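Local coordinates for protein putative glutathione S-transferase (Sinorhizobium meliloti, PDB 4MDC) that probably catalyses, as a homodimer, the transfer of glutathione to electrophilic substrates, as glutathione transferases generally do, at residues R39-L42 with S43-Y47; R118-T121 with E122-Q126. One frame throughout, in Å; residues are numbered along the deposited sequence.

Both contacts are local and join residues that follow one another directly, so each closes a helix turn and not a long loop. Going from the N terminus, the chain runs through strand 25-28 into helix 33-44, where contact 1 ends the helix before strand 50-53. Contact 2 comes later, inside the long helix 111-145. The two are in series, neither nested nor crossed. Their centres lie about 19 Å apart and their nearest atoms about 7 Å apart, without touching. Contact 1 belongs to the N-terminal domain and contact 2 to the helical C-terminal domain, and Phe37 of helix 33-44 joins the two domains by packing on Thr121 and Leu125.

Contact 1: residues R39-L42 with S43-Y47; sequences RLIL and SEYGY
Arg39 O accepts the backbone N-H of Ser43 at 2.9 Å (Ser43 N to Arg39 O), a nearly straight bond (N-H...O 168°), while the Arg39 guanidinium turns away to a salt bridge with Glu236. One residue on, Leu40 O takes Glu44 N, and Glu44 CG lies 3.2 Å from that same oxygen, Leu40 O. The glutamate chain then bends at chi2 (-73°) and carries its carboxylate to Arg227 and Ser229, as suits a charged residue at the partly exposed edge, whereas the leucine side chain packs on Leu233. Ile41 receives Tyr45 N on its carbonyl, and its branched side chain runs alongside the tyrosine: CG2, set anti to the backbone N, comes 3.9 Å from Tyr45 CD2. Tyr45 OH reaches on to Leu106 N. Leu42 makes the closing contact. Its O accepts Tyr47 N at 2.9 Å, and its CD2 methyl sits over one face of the Tyr47 ring, 3.6 Å from Tyr47 CG and offset toward the rim, in a CH-pi contact. Tyr47 OH is hydrogen-bonded to Ser97, so the ring is held by its hydroxyl while the methyl packs on one face; an alanine here would probably leave the Leu42 methyl without its aromatic cover and Ser97 without that partner. Between the two tyrosines Gly46 has a positive phi (78°), a conformation glycine adopts with little strain, and its N bonds to Ser43 O. With the bond from Tyr47 N to Leu42 O and the apolar Leu42-Tyr47 pair, this is a Schellman motif, ending the helix of a beta-alpha-beta unit in the thioredoxin-like N-terminal domain of glutathione transferases.

Contact 2: residues R118-T121 with E122-Q126; sequences RRLT and EWFLQ
Phe124 turns the edge of its ring to the carbonyl oxygen of Leu120, and this Leu120 O also accepts Phe124 N at 3.1 Å in an almost straight bond (169°). From the backbone outward, Phe124 CB passes 3.9 Å from Leu120 O. Beside the backbone N (chi1 -69°), CG brings the ring's edge to that oxygen, and CD2 comes nearest, 3.2 Å from Leu120 O, close to the ring plane, where the slightly positive aromatic hydrogens suit a carbonyl. Farther out, Phe124 CE2 grazes Leu120 CD2 at 4.5 Å. One face of the ring is covered by Trp123 CD1, lying over its centre, and the ring also packs on Leu174 and Ala196, a buried apolar setting that fits a phenylalanine. One residue along, Leu125 CD1 meets Thr121 CG2 at 3.9 Å, while Thr121 OG1 is turned to bond Ile117 O, so a buried hydroxyl is satisfied within the helix. On the dimer side, Arg118 forms salt bridges to Glu91 of its own chain and Glu95 of the second subunit. These successive turns, with a wider pi-type turn at 123-126, belong to the long helix of the all-helical C-terminal domain of glutathione transferases, here contributing side chains to the dimer interface.

Contact 1: residues R39-L42 with S43-Y47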
loop_
_atom_site.group_PDB
_atom_site.type_symbol
_atom_site.label_atom_id
_atom_site.label_comp_id
_atom_site.label_asym_id
_atom_site.label_seq_id
_atom_site.Cartn_x
_atom_site.Cartn_y
_atom_site.Cartn_z
ATOM N N ARG B 39 -12.813 9.827 -4.780
ATOM C CA ARG B 39 -13.847 10.759 -5.135
ATOM C C ARG B 39 -13.336 11.929 -5.972
ATOM O O ARG B 39 -14.021 12.393 -6.899
ATOM C CB ARG B 39 -14.577 11.269 -3.890
ATOM C CG ARG B 39 -15.498 10.230 -3.283
ATOM C CD ARG B 39 -15.899 10.621 -1.870
ATOM N NE ARG B 39 -16.790 11.767 -1.848
ATOM C CZ ARG B 39 -17.187 12.367 -0.728
ATOM N NH1 ARG B 39 -16.690 11.992 0.458
ATOM N NH2 ARG B 39 -18.039 13.400 -0.803
ATOM N N LEU B 40 -12.182 12.470 -5.590
ATOM C CA LEU B 40 -11.603 13.570 -6.297
ATOM C C LEU B 40 -11.252 13.206 -7.716
ATOM O O LEU B 40 -11.502 14.016 -8.645
ATOM C CB LEU B 40 -10.377 14.129 -5.568
ATOM C CG LEU B 40 -10.614 14.869 -4.251
ATOM C CD1 LEU B 40 -9.285 15.131 -3.540
ATOM C CD2 LEU B 40 -11.353 16.173 -4.492
ATOM N N ILE B 41 -10.686 12.025 -7.906
ATOM C CA ILE B 41 -10.422 11.568 -9.262
ATOM C C ILE B 41 -11.693 11.463 -10.115
ATOM O O ILE B 41 -11.749 11.990 -11.245
ATOM C CB ILE B 41 -9.694 10.206 -9.307
ATOM C CG1 ILE B 41 -8.373 10.288 -8.538
ATOM C CG2 ILE B 41 -9.506 9.823 -10.747
ATOM C CD1 ILE B 41 -7.828 8.911 -8.239
ATOM N N LEU B 42 -12.711 10.843 -9.537
ATOM C CA LEU B 42 -14.000 10.674 -10.213
ATOM C C LEU B 42 -14.603 12.039 -10.582
ATOM O O LEU B 42 -15.027 12.201 -11.729
ATOM C CB LEU B 42 -14.936 9.824 -9.383
ATOM C CG LEU B 42 -14.578 8.355 -9.172
ATOM C CD1 LEU B 42 -15.365 7.728 -8.025
ATOM C CD2 LEU B 42 -14.832 7.583 -10.461
ATOM N N SER B 43 -14.591 13.019 -9.666
ATOM C CA SER B 43 -15.057 14.376 -9.986
ATOM C C SER B 43 -14.237 15.109 -11.048
ATOM O O SER B 43 -14.804 15.721 -11.950
ATOM C CB SER B 43 -15.148 15.283 -8.740
ATOM O OG SER B 43 -16.000 14.689 -7.845
ATOM N N GLU B 44 -12.912 15.037 -10.952
ATOM C CA GLU B 44 -12.016 15.681 -11.915
ATOM C C GLU B 44 -12.286 15.152 -13.320
ATOM O O GLU B 44 -12.214 15.890 -14.287
ATOM C CB GLU B 44 -10.515 15.436 -11.545
ATOM C CG GLU B 44 -9.997 16.228 -10.342
ATOM C CD GLU B 44 -9.772 17.721 -10.596
ATOM O OE1 GLU B 44 -9.396 18.082 -11.726
ATOM O OE2 GLU B 44 -9.957 18.573 -9.653
ATOM N N TYR B 45 -12.621 13.868 -13.411
ATOM C CA TYR B 45 -12.867 13.203 -14.708
ATOM C C TYR B 45 -14.366 13.186 -15.103
ATOM O O TYR B 45 -14.732 12.592 -16.089
ATOM C CB TYR B 45 -12.277 11.774 -14.702
ATOM C CG TYR B 45 -10.781 11.676 -14.775
ATOM C CD1 TYR B 45 -9.996 12.762 -15.108
ATOM C CD2 TYR B 45 -10.136 10.448 -14.545
ATOM C CE1 TYR B 45 -8.620 12.651 -15.172
ATOM C CE2 TYR B 45 -8.772 10.328 -14.626
ATOM C CZ TYR B 45 -8.011 11.426 -14.926
ATOM O OH TYR B 45 -6.644 11.340 -15.102
ATOM N N GLY B 46 -15.220 13.820 -14.316
ATOM C CA GLY B 46 -16.623 14.007 -14.729
ATOM C C GLY B 46 -17.503 12.779 -14.579
ATOM O O GLY B 46 -18.595 12.716 -15.155
ATOM N N TYR B 47 -17.089 11.821 -13.766
ATOM C CA TYR B 47 -17.929 10.677 -13.457
ATOM C C TYR B 47 -19.043 11.105 -12.510
ATOM O O TYR B 47 -18.840 11.994 -11.657
ATOM C CB TYR B 47 -17.164 9.560 -12.736
ATOM C CG TYR B 47 -16.253 8.739 -13.597
ATOM C CD1 TYR B 47 -15.082 9.263 -14.024
ATOM C CD2 TYR B 47 -16.576 7.440 -13.920
ATOM C CE1 TYR B 47 -14.197 8.502 -14.810
ATOM C CE2 TYR B 47 -15.692 6.669 -14.711
ATOM C CZ TYR B 47 -14.527 7.208 -15.121
ATOM O OH TYR B 47 -13.682 6.396 -15.936
#

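Contact 2: residues R118-T121 with E122-Q126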
loop_
_atom_site.group_PDB
_atom_site.type_symbol
_atom_site.label_atom_id
_atom_site.label_comp_id
_atom_site.label_asym_id
_atom_site.label_seq_id
_atom_site.Cartn_x
_atom_site.Cartn_y
_atom_site.Cartn_z
ATOM N N ARG B 118 3.098 8.159 -8.060
ATOM C CA ARG B 118 2.773 7.019 -7.181
ATOM C C ARG B 118 3.443 7.167 -5.806
ATOM O O ARG B 118 2.875 6.768 -4.781
ATOM C CB ARG B 118 3.173 5.686 -7.888
ATOM C CG ARG B 118 2.248 5.368 -9.055
ATOM C CD ARG B 118 2.763 4.275 -9.910
ATOM N NE ARG B 118 1.838 3.923 -10.986
ATOM C CZ ARG B 118 2.203 3.405 -12.150
ATOM N NH1 ARG B 118 3.489 3.276 -12.476
ATOM N NH2 ARG B 118 1.259 3.087 -13.030
ATOM N N ARG B 119 4.728 7.556 -5.805
ATOM C CA ARG B 119 5.488 7.600 -4.549
ATOM C C ARG B 119 4.784 8.573 -3.578
ATOM O O ARG B 119 4.610 8.310 -2.378
ATOM C CB ARG B 119 6.899 8.092 -4.773
ATOM C CG ARG B 119 7.804 8.087 -3.523
ATOM C CD ARG B 119 9.204 8.670 -3.813
ATOM N NE ARG B 119 9.129 10.124 -3.984
ATOM C CZ ARG B 119 9.009 11.007 -2.979
ATOM N NH1 ARG B 119 9.021 10.631 -1.713
ATOM N NH2 ARG B 119 8.886 12.289 -3.250
ATOM N N LEU B 120 4.369 9.702 -4.124
ATOM C CA LEU B 120 3.631 10.711 -3.284
ATOM C C LEU B 120 2.227 10.265 -2.877
ATOM O O LEU B 120 1.785 10.519 -1.740
ATOM C CB LEU B 120 3.503 12.036 -4.036
ATOM C CG LEU B 120 4.850 12.715 -4.204
ATOM C CD1 LEU B 120 4.705 13.739 -5.324
ATOM C CD2 LEU B 120 5.318 13.343 -2.952
ATOM N N THR B 121 1.520 9.567 -3.770
ATOM C CA THR B 121 0.231 8.966 -3.404
ATOM C C THR B 121 0.395 7.993 -2.220
ATOM O O THR B 121 -0.362 8.059 -1.250
ATOM C CB THR B 121 -0.403 8.243 -4.624
ATOM O OG1 THR B 121 -0.510 9.172 -5.706
ATOM C CG2 THR B 121 -1.716 7.686 -4.318
ATOM N N GLU B 122 1.446 7.159 -2.268
ATOM C CA GLU B 122 1.725 6.213 -1.189
ATOM C C GLU B 122 2.163 6.915 0.089
ATOM O O GLU B 122 1.766 6.487 1.196
ATOM C CB GLU B 122 2.771 5.177 -1.642
ATOM C CG GLU B 122 2.151 4.213 -2.676
ATOM C CD GLU B 122 3.122 3.103 -3.190
ATOM O OE1 GLU B 122 4.272 3.010 -2.668
ATOM O OE2 GLU B 122 2.625 2.245 -3.984
ATOM N N TRP B 123 2.901 8.011 -0.041
ATOM C CA TRP B 123 3.346 8.769 1.119
ATOM C C TRP B 123 2.109 9.205 1.924
ATOM O O TRP B 123 2.012 8.972 3.131
ATOM C CB TRP B 123 4.187 9.995 0.719
ATOM C CG TRP B 123 4.701 10.725 1.925
ATOM C CD1 TRP B 123 3.991 11.642 2.680
ATOM C CD2 TRP B 123 5.946 10.547 2.618
ATOM N NE1 TRP B 123 4.735 12.054 3.723
ATOM C CE2 TRP B 123 5.964 11.452 3.690
ATOM C CE3 TRP B 123 7.113 9.799 2.348
ATOM C CZ2 TRP B 123 7.031 11.551 4.607
ATOM C CZ3 TRP B 123 8.183 9.927 3.254
ATOM C CH2 TRP B 123 8.134 10.785 4.365
ATOM N N PHE B 124 1.219 9.864 1.241
ATOM C CA PHE B 124 0.039 10.451 1.935
ATOM C C PHE B 124 -1.011 9.412 2.301
ATOM O O PHE B 124 -1.637 9.520 3.389
ATOM C CB PHE B 124 -0.474 11.651 1.166
ATOM C CG PHE B 124 0.447 12.803 1.219
ATOM C CD1 PHE B 124 0.516 13.615 2.363
ATOM C CD2 PHE B 124 1.359 13.007 0.201
ATOM C CE1 PHE B 124 1.482 14.606 2.449
ATOM C CE2 PHE B 124 2.259 14.031 0.261
ATOM C CZ PHE B 124 2.332 14.839 1.364
ATOM N N LEU B 125 -1.224 8.398 1.477
ATOM C CA LEU B 125 -2.287 7.430 1.755
ATOM C C LEU B 125 -1.877 6.152 2.476
ATOM O O LEU B 125 -2.753 5.430 3.020
ATOM C CB LEU B 125 -3.004 7.048 0.457
ATOM C CG LEU B 125 -3.682 8.249 -0.222
ATOM C CD1 LEU B 125 -4.352 7.780 -1.470
ATOM C CD2 LEU B 125 -4.667 9.045 0.653
ATOM N N GLN B 126 -0.571 5.930 2.598
ATOM C CA GLN B 126 -0.078 4.843 3.387
ATOM C C GLN B 126 0.777 5.308 4.561
ATOM O O GLN B 126 0.514 4.886 5.683
ATOM C CB GLN B 126 0.744 3.855 2.507
ATOM C CG GLN B 126 -0.099 3.302 1.396
ATOM C CD GLN B 126 0.693 2.332 0.483
ATOM O OE1 GLN B 126 1.844 1.953 0.744
ATOM N NE2 GLN B 126 0.043 1.936 -0.585
#